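Local atomic coordinates of terminal oxygenase component of carbazole 1,9a-dioxygenase (Sphingomonas, PDB entry 3GKQ), a protein that probably catalyses the dioxygenation of carbazole at a nonheme iron, taking electrons through its Rieske [2Fe-2S] cluster. Residues W98-R101 with K106-D109; A89-W94 with Y100-G105. All coordinates share one frame; numbering follows the deposited sequence.

Contact 1 (W98-R101 with K106-D109). With FES (Fe2/s2 (inorganic) cluster), chain H.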
ATOM      1  N   TRP A  98       7.294  23.488 -23.552  1.00 27.62           N
ATOM      2  CA  TRP A  98       8.634  23.197 -24.060  1.00 26.94           C
ATOM      3  C   TRP A  98       8.366  22.194 -25.175  1.00 27.64           C
ATOM      4  O   TRP A  98       7.631  21.223 -24.982  1.00 26.98           O
ATOM      5  CB  TRP A  98       9.526  22.594 -22.972  1.00 26.90           C
ATOM      6  CG  TRP A  98      10.108  23.629 -22.034  1.00 26.59           C
ATOM      7  CD1 TRP A  98       9.504  24.783 -21.597  1.00 27.04           C
ATOM      8  CD2 TRP A  98      11.368  23.559 -21.358  1.00 26.23           C
ATOM      9  NE1 TRP A  98      10.312  25.427 -20.687  1.00 26.71           N
ATOM     10  CE2 TRP A  98      11.460  24.697 -20.523  1.00 27.15           C
ATOM     11  CE3 TRP A  98      12.427  22.639 -21.373  1.00 26.11           C
ATOM     12  CZ2 TRP A  98      12.572  24.938 -19.709  1.00 27.46           C
ATOM     13  CZ3 TRP A  98      13.531  22.882 -20.562  1.00 24.65           C
ATOM     14  CH2 TRP A  98      13.595  24.021 -19.743  1.00 25.29           C
ATOM     15  N   THR A  99       8.951  22.438 -26.343  1.00 27.14           N
ATOM     16  CA  THR A  99       8.705  21.604 -27.516  1.00 27.63           C
ATOM     17  C   THR A  99       9.913  20.813 -27.999  1.00 27.71           C
ATOM     18  O   THR A  99      10.976  21.378 -28.252  1.00 28.22           O
ATOM     19  CB  THR A  99       8.156  22.494 -28.655  1.00 28.18           C
ATOM     20  OG1 THR A  99       6.980  23.166 -28.185  1.00 29.87           O
ATOM     21  CG2 THR A  99       7.809  21.670 -29.887  1.00 26.02           C
ATOM     22  N   TYR A 100       9.727  19.500 -28.131  1.00 28.60           N
ATOM     23  CA  TYR A 100      10.794  18.592 -28.542  1.00 27.24           C
ATOM     24  C   TYR A 100      10.483  17.819 -29.821  1.00 27.09           C
ATOM     25  O   TYR A 100       9.334  17.476 -30.081  1.00 27.39           O
ATOM     26  CB  TYR A 100      11.065  17.555 -27.439  1.00 28.04           C
ATOM     27  CG  TYR A 100      11.104  18.090 -26.018  1.00 27.41           C
ATOM     28  CD1 TYR A 100       9.929  18.300 -25.295  1.00 26.74           C
ATOM     29  CD2 TYR A 100      12.320  18.347 -25.387  1.00 25.06           C
ATOM     30  CE1 TYR A 100       9.971  18.748 -23.966  1.00 26.39           C
ATOM     31  CE2 TYR A 100      12.372  18.794 -24.068  1.00 25.98           C
ATOM     32  CZ  TYR A 100      11.200  18.989 -23.364  1.00 25.58           C
ATOM     33  OH  TYR A 100      11.264  19.420 -22.057  1.00 24.82           O
ATOM     34  N   ARG A 101      11.520  17.522 -30.600  1.00 27.37           N
ATOM     35  CA  ARG A 101      11.352  16.742 -31.822  1.00 28.89           C
ATOM     36  C   ARG A 101      11.383  15.258 -31.467  1.00 30.93           C
ATOM     37  O   ARG A 101      12.188  14.829 -30.629  1.00 29.06           O
ATOM     38  CB  ARG A 101      12.483  17.025 -32.817  1.00 31.58           C
ATOM     39  CG  ARG A 101      12.409  18.375 -33.537  1.00 32.48           C
ATOM     40  CD  ARG A 101      13.536  18.482 -34.560  1.00 34.06           C
ATOM     41  NE  ARG A 101      13.463  17.431 -35.575  1.00 32.58           N
ATOM     42  CZ  ARG A 101      12.733  17.503 -36.688  1.00 34.87           C
ATOM     43  NH1 ARG A 101      12.008  18.582 -36.949  1.00 34.35           N
ATOM     44  NH2 ARG A 101      12.723  16.489 -37.543  1.00 33.69           N
ATOM     45  N   LYS A 106      15.438  16.853 -29.341  1.00 30.09           N
ATOM     46  CA  LYS A 106      15.913  18.223 -29.138  1.00 31.25           C
ATOM     47  C   LYS A 106      14.849  19.264 -28.779  1.00 29.53           C
ATOM     48  O   LYS A 106      13.761  19.289 -29.360  1.00 28.66           O
ATOM     49  CB  LYS A 106      16.673  18.701 -30.376  1.00 34.35           C
ATOM     50  CG  LYS A 106      17.133  20.153 -30.285  1.00 41.27           C
ATOM     51  CD  LYS A 106      17.777  20.623 -31.587  1.00 47.43           C
ATOM     52  CE  LYS A 106      18.145  22.104 -31.522  1.00 49.30           C
ATOM     53  NZ  LYS A 106      19.180  22.378 -30.487  1.00 53.19           N
ATOM     54  N   LEU A 107      15.178  20.117 -27.810  1.00 28.33           N
ATOM     55  CA  LEU A 107      14.289  21.192 -27.385  1.00 30.82           C
ATOM     56  C   LEU A 107      14.473  22.269 -28.452  1.00 32.32           C
ATOM     57  O   LEU A 107      15.413  23.061 -28.387  1.00 32.33           O
ATOM     58  CB  LEU A 107      14.724  21.733 -26.023  1.00 28.80           C
ATOM     59  CG  LEU A 107      13.934  22.911 -25.449  1.00 29.66           C
ATOM     60  CD1 LEU A 107      12.484  22.507 -25.226  1.00 27.69           C
ATOM     61  CD2 LEU A 107      14.569  23.364 -24.142  1.00 29.63           C
ATOM     62  N   VAL A 108      13.573  22.285 -29.430  1.00 34.16           N
ATOM     63  CA  VAL A 108      13.645  23.223 -30.551  1.00 36.36           C
ATOM     64  C   VAL A 108      12.867  24.529 -30.372  1.00 36.58           C
ATOM     65  O   VAL A 108      13.118  25.509 -31.073  1.00 36.78           O
ATOM     66  CB  VAL A 108      13.158  22.533 -31.847  1.00 37.58           C
ATOM     67  CG1 VAL A 108      11.683  22.168 -31.720  1.00 37.44           C
ATOM     68  CG2 VAL A 108      13.380  23.443 -33.037  1.00 44.24           C
ATOM     69  N   ASP A 109      11.921  24.545 -29.441  1.00 35.20           N
ATOM     70  CA  ASP A 109      11.119  25.739 -29.201  1.00 34.60           C
ATOM     71  C   ASP A 109      10.497  25.704 -27.812  1.00 34.24           C
ATOM     72  O   ASP A 109      10.417  24.651 -27.183  1.00 32.51           O
ATOM     73  CB  ASP A 109       9.981  25.836 -30.231  1.00 34.88           C
ATOM     74  CG  ASP A 109      10.452  26.297 -31.606  1.00 37.07           C
ATOM     75  OD1 ASP A 109      10.849  27.476 -31.744  1.00 36.98           O
ATOM     76  OD2 ASP A 109      10.421  25.479 -32.550  1.00 35.25           O
TER
HETATM   77 FE1  FES H 502       7.112  20.749 -19.247  1.00 26.76          FE
HETATM   78 FE2  FES H 502       7.325  23.183 -17.950  1.00 26.49          FE
HETATM   79  S1  FES H 502       7.274  22.877 -20.145  1.00 32.07           S
HETATM   80  S2  FES H 502       7.080  21.065 -17.044  1.00 27.79           S
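Leu107 reaches across to Trp98 and Tyr100 with its two methyl groups, and these apolar contacts lie on the cluster side of the hairpin. With CG anti to the backbone N (chi1 177°), the leucine sends CD1 over one face of the Tyr100 ring. This is a CH-pi contact, 4.2 Å from CD1 to the ring centroid and displaced toward the rim. The other methyl, CD2, meets the six-membered ring of Trp98, 3.6 Å from its CE3. The indole itself lies between this leucine and the cluster: Trp98 CD1 is 3.3 Å from sulfur S1. With an alanine in place of Trp98, a gap is likely to open between S1 and Leu107, and CD2 would probably lose its aromatic neighbour.

Three backbone hydrogen bonds join the strands. Thr99 N donates to Asp109 O at 2.8 Å. Thr99 O takes the N-H of Val108 at 3.0 Å, and this bond is bent at the hydrogen (137°). Arg101 N binds Lys106 O at 3.1 Å. A CA-H...O contact supplements them, with Tyr100 CA 3.2 Å from Lys106 O.

Two charged side chains reach the second subunit. Asp109 OD2 accepts from the backbone N of Glu245 there. Arg101 NH1 forms a salt bridge with the carboxylate of that glutamate, while Asp103 of its own chain holds NH2. Trp98 also meets Phe357 of the second subunit edge-to-face.

Val108 and Asp109 both stand opposite Thr99, which shifts the register by one residue. This is a classic beta bulge in an antiparallel hairpin of the Rieske domain, beside its [2Fe-2S] cluster.

Contact 2 (A89-W94 with Y100-G105); sequences ATISCW and YRWDNG. With FES (Fe2/s2 (inorganic) cluster), chain H.
The Trp102 side chain turns its indole back over Ile91, with CG anti to the carbonyl carbon (chi1 -70°). Ile91 extends CG1 anti to its own backbone N (chi1 176°), and CD1 comes to the six-membered ring. The branch atom CB of Ile91 is 3.7 Å from Trp102 CZ2, while CG2 sits over one face of the ring, toward its rim. Leu57 and Ile68 touch both side chains, so the pair belongs to the domain core.

Ile91 and Tyr100 exchange two backbone hydrogen bonds, N to O each way, both 2.9 Å. Trp102 N adds a third, to Ala89 O at 3.0 Å. Water 1 donates to Ala89 O and accepts from Asp103 N. Water 2 accepts from Trp102 NE1 at 3.1 Å and lies within reach of Thr90 O, to which it may donate.

The guanidinium of Arg101 carries Ala89 CB over one face, with NH1 3.5 Å away. Asp103 holds it side-on: NE binds OD1, and NH2 binds OD2 at 2.7 Å in the guanidinium plane. This two-point grip fixes the group's rotation.

Past the strand, Cys93 SG binds iron FE1 at 2.3 Å, with Cys72 as the other cysteine ligand. This is a cluster-binding beta hairpin of the Rieske domain.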
ATOM      1  N   ALA A  89       6.468  16.977 -36.529  1.00 33.12           N
ATOM      2  CA  ALA A  89       7.703  16.437 -35.977  1.00 33.43           C
ATOM      3  C   ALA A  89       7.948  16.642 -34.487  1.00 32.98           C
ATOM      4  O   ALA A  89       8.973  16.200 -33.973  1.00 32.88           O
ATOM      5  CB  ALA A  89       8.889  17.000 -36.764  1.00 32.41           C
ATOM      6  N   THR A  90       7.025  17.289 -33.786  1.00 31.25           N
ATOM      7  CA  THR A  90       7.255  17.550 -32.372  1.00 30.60           C
ATOM      8  C   THR A  90       6.094  17.304 -31.423  1.00 29.27           C
ATOM      9  O   THR A  90       4.962  17.048 -31.831  1.00 28.78           O
ATOM     10  CB  THR A  90       7.679  19.016 -32.148  1.00 29.91           C
ATOM     11  OG1 THR A  90       6.553  19.870 -32.381  1.00 31.05           O
ATOM     12  CG2 THR A  90       8.807  19.407 -33.084  1.00 30.36           C
ATOM     13  N   ILE A  91       6.415  17.388 -30.138  1.00 29.04           N
ATOM     14  CA  ILE A  91       5.442  17.261 -29.071  1.00 26.93           C
ATOM     15  C   ILE A  91       5.753  18.431 -28.150  1.00 26.21           C
ATOM     16  O   ILE A  91       6.922  18.756 -27.926  1.00 27.31           O
ATOM     17  CB  ILE A  91       5.583  15.926 -28.289  1.00 28.59           C
ATOM     18  CG1 ILE A  91       4.589  15.913 -27.119  1.00 28.28           C
ATOM     19  CG2 ILE A  91       7.007  15.757 -27.771  1.00 27.49           C
ATOM     20  CD1 ILE A  91       4.471  14.562 -26.411  1.00 30.62           C
ATOM     21  N   SER A  92       4.716  19.080 -27.639  1.00 26.10           N
ATOM     22  CA  SER A  92       4.899  20.211 -26.742  1.00 26.96           C
ATOM     23  C   SER A  92       4.356  19.840 -25.366  1.00 27.65           C
ATOM     24  O   SER A  92       3.228  19.354 -25.249  1.00 27.91           O
ATOM     25  CB  SER A  92       4.150  21.448 -27.269  1.00 28.23           C
ATOM     26  OG  SER A  92       4.612  21.837 -28.555  1.00 27.88           O
ATOM     27  N   CYS A  93       5.161  20.063 -24.330  1.00 27.33           N
ATOM     28  CA  CYS A  93       4.728  19.761 -22.972  1.00 26.37           C
ATOM     29  C   CYS A  93       3.482  20.569 -22.668  1.00 26.57           C
ATOM     30  O   CYS A  93       3.403  21.766 -22.973  1.00 27.39           O
ATOM     31  CB  CYS A  93       5.811  20.103 -21.947  1.00 24.50           C
ATOM     32  SG  CYS A  93       5.335  19.689 -20.229  1.00 26.43           S
ATOM     33  N   TRP A  94       2.515  19.900 -22.055  1.00 24.83           N
ATOM     34  CA  TRP A  94       1.246  20.504 -21.698  1.00 24.54           C
ATOM     35  C   TRP A  94       1.315  21.553 -20.594  1.00 26.10           C
ATOM     36  O   TRP A  94       0.340  22.270 -20.362  1.00 26.04           O
ATOM     37  CB  TRP A  94       0.272  19.409 -21.274  1.00 23.33           C
ATOM     38  CG  TRP A  94       0.867  18.433 -20.277  1.00 24.53           C
ATOM     39  CD1 TRP A  94       1.559  17.287 -20.560  1.00 23.59           C
ATOM     40  CD2 TRP A  94       0.821  18.530 -18.844  1.00 23.37           C
ATOM     41  NE1 TRP A  94       1.942  16.660 -19.390  1.00 24.57           N
ATOM     42  CE2 TRP A  94       1.503  17.404 -18.323  1.00 24.24           C
ATOM     43  CE3 TRP A  94       0.269  19.461 -17.950  1.00 23.35           C
ATOM     44  CZ2 TRP A  94       1.647  17.179 -16.942  1.00 23.81           C
ATOM     45  CZ3 TRP A  94       0.413  19.239 -16.572  1.00 26.03           C
ATOM     46  CH2 TRP A  94       1.099  18.103 -16.087  1.00 24.07           C
ATOM     47  N   TYR A 100       9.727  19.500 -28.131  1.00 28.60           N
ATOM     48  CA  TYR A 100      10.794  18.592 -28.542  1.00 27.24           C
ATOM     49  C   TYR A 100      10.483  17.819 -29.821  1.00 27.09           C
ATOM     50  O   TYR A 100       9.334  17.476 -30.081  1.00 27.39           O
ATOM     51  CB  TYR A 100      11.065  17.555 -27.439  1.00 28.04           C
ATOM     52  CG  TYR A 100      11.104  18.090 -26.018  1.00 27.41           C
ATOM     53  CD1 TYR A 100       9.929  18.300 -25.295  1.00 26.74           C
ATOM     54  CD2 TYR A 100      12.320  18.347 -25.387  1.00 25.06           C
ATOM     55  CE1 TYR A 100       9.971  18.748 -23.966  1.00 26.39           C
ATOM     56  CE2 TYR A 100      12.372  18.794 -24.068  1.00 25.98           C
ATOM     57  CZ  TYR A 100      11.200  18.989 -23.364  1.00 25.58           C
ATOM     58  OH  TYR A 100      11.264  19.420 -22.057  1.00 24.82           O
ATOM     59  N   ARG A 101      11.520  17.522 -30.600  1.00 27.37           N
ATOM     60  CA  ARG A 101      11.352  16.742 -31.822  1.00 28.89           C
ATOM     61  C   ARG A 101      11.383  15.258 -31.467  1.00 30.93           C
ATOM     62  O   ARG A 101      12.188  14.829 -30.629  1.00 29.06           O
ATOM     63  CB  ARG A 101      12.483  17.025 -32.817  1.00 31.58           C
ATOM     64  CG  ARG A 101      12.409  18.375 -33.537  1.00 32.48           C
ATOM     65  CD  ARG A 101      13.536  18.482 -34.560  1.00 34.06           C
ATOM     66  NE  ARG A 101      13.463  17.431 -35.575  1.00 32.58           N
ATOM     67  CZ  ARG A 101      12.733  17.503 -36.688  1.00 34.87           C
ATOM     68  NH1 ARG A 101      12.008  18.582 -36.949  1.00 34.35           N
ATOM     69  NH2 ARG A 101      12.723  16.489 -37.543  1.00 33.69           N
ATOM     70  N   TRP A 102      10.521  14.477 -32.114  1.00 30.61           N
ATOM     71  CA  TRP A 102      10.464  13.043 -31.870  1.00 31.33           C
ATOM     72  C   TRP A 102      11.722  12.314 -32.323  1.00 33.33           C
ATOM     73  O   TRP A 102      12.192  11.399 -31.642  1.00 32.66           O
ATOM     74  CB  TRP A 102       9.265  12.412 -32.585  1.00 29.49           C
ATOM     75  CG  TRP A 102       7.935  12.769 -32.014  1.00 30.19           C
ATOM     76  CD1 TRP A 102       7.052  13.692 -32.499  1.00 29.55           C
ATOM     77  CD2 TRP A 102       7.320  12.198 -30.851  1.00 31.45           C
ATOM     78  NE1 TRP A 102       5.922  13.730 -31.713  1.00 29.50           N
ATOM     79  CE2 TRP A 102       6.061  12.823 -30.692  1.00 30.69           C
ATOM     80  CE3 TRP A 102       7.712  11.219 -29.924  1.00 32.96           C
ATOM     81  CZ2 TRP A 102       5.191  12.502 -29.645  1.00 32.39           C
ATOM     82  CZ3 TRP A 102       6.841  10.898 -28.878  1.00 32.30           C
ATOM     83  CH2 TRP A 102       5.598  11.540 -28.750  1.00 31.70           C
ATOM     84  N   ASP A 103      12.275  12.713 -33.468  1.00 33.28           N
ATOM     85  CA  ASP A 103      13.448  12.024 -33.988  1.00 34.33           C
ATOM     86  C   ASP A 103      14.748  12.183 -33.208  1.00 33.95           C
ATOM     87  O   ASP A 103      15.555  11.258 -33.180  1.00 34.41           O
ATOM     88  CB  ASP A 103      13.674  12.365 -35.477  1.00 36.16           C
ATOM     89  CG  ASP A 103      13.918  13.845 -35.729  1.00 37.80           C
ATOM     90  OD1 ASP A 103      13.961  14.642 -34.770  1.00 38.13           O
ATOM     91  OD2 ASP A 103      14.072  14.207 -36.914  1.00 38.31           O
ATOM     92  N   ASN A 104      14.957  13.326 -32.563  1.00 32.92           N
ATOM     93  CA  ASN A 104      16.190  13.517 -31.807  1.00 32.50           C
ATOM     94  C   ASN A 104      15.997  14.077 -30.398  1.00 30.73           C
ATOM     95  O   ASN A 104      16.972  14.375 -29.712  1.00 29.89           O
ATOM     96  CB  ASN A 104      17.163  14.418 -32.585  1.00 34.30           C
ATOM     97  CG  ASN A 104      16.585  15.794 -32.875  1.00 35.53           C
ATOM     98  OD1 ASN A 104      15.652  16.247 -32.211  1.00 33.75           O
ATOM     99  ND2 ASN A 104      17.153  16.473 -33.869  1.00 36.66           N
ATOM    100  N   GLY A 105      14.745  14.217 -29.974  1.00 29.68           N
ATOM    101  CA  GLY A 105      14.454  14.733 -28.645  1.00 30.08           C
ATOM    102  C   GLY A 105      14.888  16.162 -28.347  1.00 30.21           C
ATOM    103  O   GLY A 105      14.706  16.645 -27.227  1.00 28.63           O
TER
HETATM  104 FE1  FES H 502       7.112  20.749 -19.247  1.00 26.76          FE
HETATM  105 FE2  FES H 502       7.325  23.183 -17.950  1.00 26.49          FE
HETATM  106  S1  FES H 502       7.274  22.877 -20.145  1.00 32.07           S
HETATM  107  S2  FES H 502       7.080  21.065 -17.044  1.00 27.79           S
HETATM  108  O   HOH W   1      10.685  14.516 -35.103  1.00 34.02           O
HETATM  109  O   HOH W   2       3.952  15.107 -33.664  1.00 35.93           O

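In the fold
Contact 1 and contact 2 are the two halves of one three-stranded antiparallel sheet. Strand 98-101 is its middle strand, bordered by 90-92 and 107-110. The contact centres are about 5 Å apart, and both share Tyr100 and Arg101. Two probable hydrogen bonds also join them: Thr99 OG1 to Ser92 OG at 2.7 Å, and Trp98 O to Cys93 N at 2.8 Å. The second bond ties the two cluster neighbours together, since Cys93 is a ligand of iron FE1 and Trp98 lies against sulfur S1. Tyr100 OH is hydrogen-bonded to Leu73 N, next in sequence to the ligand Cys72. Both contacts also touch the second subunit, where Ile244 packs on Thr90 and Thr99.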